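Local structure of RNA-dependent RNA polymerase (Dera Ghazi Khan orthonairovirus, 6DX2) at residues F25-Y30 with E125-A130; W119-S124 with K145-H150. The protein is the viral OTU (ovarian tumor) domain protease at the start of the nairovirus L protein, a deubiquitinase-type cysteine protease joined to a probable RNA-directed RNA polymerase. All coordinates share one frame; numbering follows the deposited sequence.

Both interactions lie at the ends of central strands of the mixed beta sheet of this OTU domain, their centres about 9 Å apart and on the same side of the chain's centre. In sequence their segments alternate: 25-30, 119-124, 125-130, 145-150. Interaction 2 pairs strand 116-121 with its parallel neighbour 142-147, while interaction 1 fastens the loop between strands 18-21 and 31-33 to the start of strand 127-133, which borders 116-121 on its other side. Backbone bonds of Glu120 with Val128 and Thr129, a Glu125-Lys145 salt bridge and packing of Leu27 on Lys145 join the two contacts. The N-terminal loop is thereby fixed against the protease domain's central strands.

Interaction 1 (F25-Y30 with E125-A130)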
loop_
_atom_site.group_PDB
_atom_site.type_symbol
_atom_site.label_atom_id
_atom_site.label_comp_id
_atom_site.label_asym_id
_atom_site.label_seq_id
_atom_site.Cartn_x
_atom_site.Cartn_y
_atom_site.Cartn_z
ATOM N N PHE A 25 10.820 4.785 -14.091
ATOM C CA PHE A 25 10.080 4.737 -15.345
ATOM C C PHE A 25 8.794 5.516 -15.113
ATOM O O PHE A 25 8.454 5.855 -13.968
ATOM C CB PHE A 25 9.763 3.293 -15.767
ATOM C CG PHE A 25 8.935 2.553 -14.742
ATOM C CD1 PHE A 25 9.520 2.041 -13.585
ATOM C CD2 PHE A 25 7.575 2.401 -14.890
ATOM C CE1 PHE A 25 8.763 1.369 -12.663
ATOM C CE2 PHE A 25 6.824 1.756 -13.946
ATOM C CZ PHE A 25 7.396 1.243 -12.847
ATOM N N ASN A 26 8.016 5.673 -16.165
ATOM C CA ASN A 26 6.723 6.325 -16.031
ATOM C C ASN A 26 5.619 5.297 -15.778
ATOM O O ASN A 26 5.373 4.413 -16.609
ATOM C CB ASN A 26 6.390 7.180 -17.247
ATOM C CG ASN A 26 5.253 8.096 -16.937
ATOM O OD1 ASN A 26 4.108 7.692 -17.052
ATOM N ND2 ASN A 26 5.558 9.304 -16.427
ATOM N N LEU A 27 4.939 5.458 -14.636
ATOM C CA LEU A 27 3.857 4.563 -14.245
ATOM C C LEU A 27 2.867 4.335 -15.371
ATOM O O LEU A 27 2.373 3.218 -15.564
ATOM C CB LEU A 27 3.107 5.133 -13.043
ATOM C CG LEU A 27 3.912 5.076 -11.752
ATOM C CD1 LEU A 27 3.118 5.730 -10.658
ATOM C CD2 LEU A 27 4.256 3.628 -11.482
ATOM N N ASN A 28 2.523 5.384 -16.088
ATOM C CA ASN A 28 1.400 5.221 -16.985
ATOM C C ASN A 28 1.771 4.564 -18.299
ATOM O O ASN A 28 0.893 4.406 -19.142
ATOM C CB ASN A 28 0.745 6.563 -17.171
ATOM C CG ASN A 28 0.025 7.000 -15.891
ATOM O OD1 ASN A 28 0.246 8.101 -15.406
ATOM N ND2 ASN A 28 -0.821 6.097 -15.321
ATOM N N ASP A 29 3.026 4.166 -18.468
ATOM C CA ASP A 29 3.359 3.275 -19.558
ATOM C C ASP A 29 2.998 1.837 -19.255
ATOM O O ASP A 29 2.932 1.015 -20.177
ATOM C CB ASP A 29 4.843 3.408 -19.895
ATOM C CG ASP A 29 5.139 4.688 -20.644
ATOM O OD1 ASP A 29 4.197 5.218 -21.301
ATOM O OD2 ASP A 29 6.295 5.158 -20.545
ATOM N N TYR A 30 2.740 1.515 -18.004
ATOM C CA TYR A 30 2.517 0.134 -17.600
ATOM C C TYR A 30 1.224 -0.052 -16.857
ATOM O O TYR A 30 0.724 -1.177 -16.804
ATOM C CB TYR A 30 3.676 -0.363 -16.703
ATOM C CG TYR A 30 4.966 -0.292 -17.465
ATOM C CD1 TYR A 30 5.390 -1.353 -18.263
ATOM C CD2 TYR A 30 5.730 0.857 -17.442
ATOM C CE1 TYR A 30 6.560 -1.264 -18.995
ATOM C CE2 TYR A 30 6.890 0.959 -18.165
ATOM C CZ TYR A 30 7.302 -0.096 -18.947
ATOM O OH TYR A 30 8.473 0.040 -19.664
ATOM N N GLU A 125 4.261 11.630 -12.855
ATOM C CA GLU A 125 4.000 10.188 -12.731
ATOM C C GLU A 125 5.252 9.342 -12.912
ATOM O O GLU A 125 5.171 8.121 -13.135
ATOM C CB GLU A 125 2.905 9.714 -13.696
ATOM C CG GLU A 125 1.723 10.680 -13.820
ATOM C CD GLU A 125 0.802 10.648 -12.618
ATOM O OE1 GLU A 125 0.932 9.729 -11.793
ATOM O OE2 GLU A 125 -0.053 11.547 -12.497
ATOM N N ASN A 126 6.421 9.941 -12.761
ATOM C CA ASN A 126 7.639 9.150 -12.758
ATOM C C ASN A 126 7.860 8.566 -11.369
ATOM O O ASN A 126 7.687 9.260 -10.357
ATOM C CB ASN A 126 8.825 10.013 -13.145
ATOM C CG ASN A 126 8.656 10.623 -14.516
ATOM O OD1 ASN A 126 8.440 9.906 -15.490
ATOM N ND2 ASN A 126 8.715 11.946 -14.595
ATOM N N VAL A 127 8.243 7.280 -11.322
ATOM C CA VAL A 127 8.589 6.669 -10.045
ATOM C C VAL A 127 9.760 7.411 -9.429
ATOM O O VAL A 127 10.760 7.710 -10.107
ATOM C CB VAL A 127 8.934 5.181 -10.201
ATOM C CG1 VAL A 127 9.286 4.608 -8.820
ATOM C CG2 VAL A 127 7.752 4.434 -10.713
ATOM N N VAL A 128 9.624 7.738 -8.141
ATOM C CA VAL A 128 10.718 8.280 -7.347
ATOM C C VAL A 128 11.237 7.253 -6.354
ATOM O O VAL A 128 12.442 7.146 -6.140
ATOM C CB VAL A 128 10.298 9.581 -6.623
ATOM C CG1 VAL A 128 11.532 10.275 -6.057
ATOM C CG2 VAL A 128 9.648 10.518 -7.604
ATOM N N THR A 129 10.339 6.488 -5.742
ATOM C CA THR A 129 10.704 5.372 -4.888
ATOM C C THR A 129 9.665 4.280 -5.118
ATOM O O THR A 129 8.492 4.580 -5.356
ATOM C CB THR A 129 10.733 5.754 -3.384
ATOM O OG1 THR A 129 9.398 5.879 -2.894
ATOM C CG2 THR A 129 11.449 7.069 -3.112
ATOM N N ALA A 130 10.073 3.004 -5.037
ATOM C CA ALA A 130 9.076 1.927 -4.994
ATOM C C ALA A 130 9.388 1.018 -3.819
ATOM O O ALA A 130 10.548 0.633 -3.616
ATOM C CB ALA A 130 9.018 1.098 -6.250
#
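Phe25 and Leu27 pair their backbones with Val127 and Glu125 in a single beta bridge centred on Asn26 and Asn126, which ties an irregular loop to the start of strand 127-133 in the OTU domain's sheet. Val127 N donates to Phe25 O at 3.0 Å and Leu27 N to Glu125 O at 3.1 Å, and both bonds are close to straight. Phe25 N, by contrast, is buried by the contact and has no partner anywhere in the model. The side chains then divide by polarity. On the apolar side, CG2 of Val127 lies over one face of the Phe25 ring, 4.0 Å from its centroid and displaced toward the rim in a CH-pi contact. The same methyl touches Leu27 CD2 at 3.7 Å, so a short beta-branched residue serves both neighbours. Phe25 carries its ring between its own N and carbonyl carbon (chi1 60°), which brings the ring back to Val127 although its CB points away from the strand. The ring also meets the indole of Trp119, the two planes being steeply inclined.

The polar work falls to asparagines, whose amides can both donate and accept. Asn26 ND2 gives one N-H bond to Asn126 OD1 at 3.1 Å; the two amide planes are 83° apart, and the donor stands above the Asn126 carbonyl plane. A further bond from ND2 reaches Ser124 O. At the other end of this amide, OD1 accepts from Asn28 N, closing an Asx turn that fixes the amide's rotation. Asn28 ND2 bonds to Ser33.

Further out, Asp122 accepts from Asn126 N. Asn28 OD1 rests against the aliphatic part of Glu125, 3.4 Å from its CG.

Interaction 2 (W119-S124 with K145-H150); sequences WEADVS and KLCQGH
Backbone bonds between Trp119, Ala121 and Leu146 join two neighbouring parallel strands, 116-121 and 142-147, in the mixed sheet of the OTU domain. Leu146 N donates to Trp119 O at 2.8 Å with a practically straight N-H...O angle of 179°, and Leu146 O accepts from Ala121 N at 2.9 Å. Leu146 thus uses both its backbone polar groups across the contact, one toward each residue flanking Glu120, as parallel pairing requires. CA-H...O contacts of Lys145 with Trp119 O and of Glu120 with Leu146 O supplement them.

Apolar contacts lie on both faces. On the face of Glu120 and Leu146, the aliphatic CG of Glu120 meets Leu146 CD2 at 3.7 Å; glutamate suits this spot because its CG methylene touches the leucine while the carboxylate leads away from it. On the other face, Ala121 CB sits 4.2 Å from Lys145 CG and 4.3 Å from Cys147 CB, a small side chain among longer ones. Trp119 directs its indole away from Lys145, where it also meets Phe31, and NE1 bonds to Asn143.

Where the strands end, the contacts involve polar atoms. Cys147 holds SG opposite its backbone N (chi1 -170°), which brings the sulfur to 3.2 Å from Asp122 O. Beyond it, Val123 CG1 is close to Gln148 OE1, at 3.1 Å. Gln148 and Gly149 both take positive phi, which glycine adopts readily, in a type I' turn from Cys147 to His150 that leads into strand 150-156.

Main-chain hydrogen bonds therefore set the strand pairing, while side chains add apolar packing on the two faces and close contacts with oxygens at the strand ends; the ammonium of Lys145 is paired with the Glu125 carboxylate from the adjoining loop.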
loop_
_atom_site.group_PDB
_atom_site.type_symbol
_atom_site.label_atom_id
_atom_site.label_comp_id
_atom_site.label_asym_id
_atom_site.label_seq_id
_atom_site.Cartn_x
_atom_site.Cartn_y
_atom_site.Cartn_z
ATOM N N TRP A 119 4.127 2.954 -5.027
ATOM C CA TRP A 119 4.931 3.595 -6.052
ATOM C C TRP A 119 4.859 5.088 -5.767
ATOM O O TRP A 119 3.839 5.733 -6.027
ATOM C CB TRP A 119 4.360 3.316 -7.440
ATOM C CG TRP A 119 4.297 1.845 -7.819
ATOM C CD1 TRP A 119 3.224 0.988 -7.648
ATOM C CD2 TRP A 119 5.333 1.073 -8.440
ATOM N NE1 TRP A 119 3.518 -0.245 -8.166
ATOM C CE2 TRP A 119 4.807 -0.225 -8.651
ATOM C CE3 TRP A 119 6.640 1.359 -8.853
ATOM C CZ2 TRP A 119 5.548 -1.263 -9.186
ATOM C CZ3 TRP A 119 7.394 0.298 -9.432
ATOM C CH2 TRP A 119 6.843 -0.977 -9.591
ATOM N N GLU A 120 5.936 5.653 -5.235
ATOM C CA GLU A 120 5.992 7.091 -5.040
ATOM C C GLU A 120 6.391 7.742 -6.346
ATOM O O GLU A 120 7.463 7.456 -6.900
ATOM C CB GLU A 120 6.949 7.454 -3.910
ATOM C CG GLU A 120 6.244 7.274 -2.548
ATOM C CD GLU A 120 7.181 7.215 -1.352
ATOM O OE1 GLU A 120 7.224 6.152 -0.681
ATOM O OE2 GLU A 120 7.861 8.232 -1.080
ATOM N N ALA A 121 5.531 8.683 -6.794
ATOM C CA ALA A 121 5.603 9.304 -8.096
ATOM C C ALA A 121 5.729 10.804 -7.932
ATOM O O ALA A 121 5.152 11.392 -6.999
ATOM C CB ALA A 121 4.334 8.996 -8.929
ATOM N N ASP A 122 6.432 11.440 -8.878
ATOM C CA ASP A 122 6.335 12.890 -8.962
ATOM C C ASP A 122 5.083 13.314 -9.755
ATOM O O ASP A 122 4.276 12.485 -10.198
ATOM C CB ASP A 122 7.607 13.487 -9.575
ATOM C CG ASP A 122 7.855 13.019 -11.023
ATOM O OD1 ASP A 122 9.019 13.110 -11.478
ATOM O OD2 ASP A 122 6.909 12.560 -11.701
ATOM N N VAL A 123 4.924 14.630 -9.926
ATOM C CA VAL A 123 3.725 15.186 -10.563
ATOM C C VAL A 123 3.588 14.705 -12.003
ATOM O O VAL A 123 2.480 14.662 -12.549
ATOM C CB VAL A 123 3.719 16.733 -10.497
ATOM C CG1 VAL A 123 3.569 17.199 -9.063
ATOM C CG2 VAL A 123 4.971 17.309 -11.109
ATOM N N SER A 124 4.691 14.334 -12.637
ATOM C CA SER A 124 4.629 13.801 -13.988
ATOM C C SER A 124 4.520 12.272 -14.012
ATOM O O SER A 124 4.657 11.678 -15.087
ATOM C CB SER A 124 5.843 14.272 -14.783
ATOM O OG SER A 124 6.139 15.625 -14.470
ATOM N N LYS A 145 -0.398 4.188 -6.275
ATOM C CA LYS A 145 0.346 5.355 -6.685
ATOM C C LYS A 145 0.240 6.396 -5.602
ATOM O O LYS A 145 -0.870 6.828 -5.247
ATOM C CB LYS A 145 -0.181 5.912 -7.999
ATOM C CG LYS A 145 0.619 7.094 -8.548
ATOM C CD LYS A 145 0.061 7.542 -9.920
ATOM C CE LYS A 145 -1.134 8.450 -9.730
ATOM N NZ LYS A 145 -1.823 8.704 -11.025
ATOM N N LEU A 146 1.386 6.854 -5.125
ATOM C CA LEU A 146 1.440 7.938 -4.144
ATOM C C LEU A 146 1.936 9.157 -4.860
ATOM O O LEU A 146 3.100 9.208 -5.266
ATOM C CB LEU A 146 2.416 7.537 -3.032
ATOM C CG LEU A 146 1.857 6.606 -1.970
ATOM C CD1 LEU A 146 1.255 5.312 -2.510
ATOM C CD2 LEU A 146 3.005 6.278 -0.992
ATOM N N CYS A 147 1.074 10.148 -4.997
ATOM C CA CYS A 147 1.435 11.308 -5.804
ATOM C C CYS A 147 0.808 12.537 -5.173
ATOM O O CYS A 147 -0.399 12.553 -4.943
ATOM C CB CYS A 147 0.974 11.116 -7.255
ATOM S SG CYS A 147 1.648 12.382 -8.388
ATOM N N GLN A 148 1.632 13.528 -4.851
ATOM C CA GLN A 148 1.150 14.808 -4.333
ATOM C C GLN A 148 0.202 14.614 -3.149
ATOM O O GLN A 148 -0.838 15.267 -3.027
ATOM C CB GLN A 148 0.500 15.613 -5.448
ATOM C CG GLN A 148 1.525 16.127 -6.433
ATOM C CD GLN A 148 2.566 17.012 -5.762
ATOM O OE1 GLN A 148 3.769 16.857 -5.979
ATOM N NE2 GLN A 148 2.102 17.948 -4.940
ATOM N N GLY A 149 0.571 13.704 -2.267
ATOM C CA GLY A 149 -0.170 13.489 -1.053
ATOM C C GLY A 149 -1.410 12.637 -1.185
ATOM O O GLY A 149 -2.068 12.386 -0.173
ATOM N N HIS A 150 -1.749 12.165 -2.379
ATOM C CA HIS A 150 -2.917 11.323 -2.524
ATOM C C HIS A 150 -2.507 9.947 -3.019
ATOM O O HIS A 150 -1.407 9.748 -3.530
ATOM C CB HIS A 150 -3.946 11.990 -3.462
ATOM C CG HIS A 150 -4.569 13.213 -2.858
ATOM N ND1 HIS A 150 -4.157 14.493 -3.171
ATOM C CD2 HIS A 150 -5.561 13.351 -1.939
ATOM C CE1 HIS A 150 -4.876 15.365 -2.485
ATOM N NE2 HIS A 150 -5.735 14.699 -1.731
#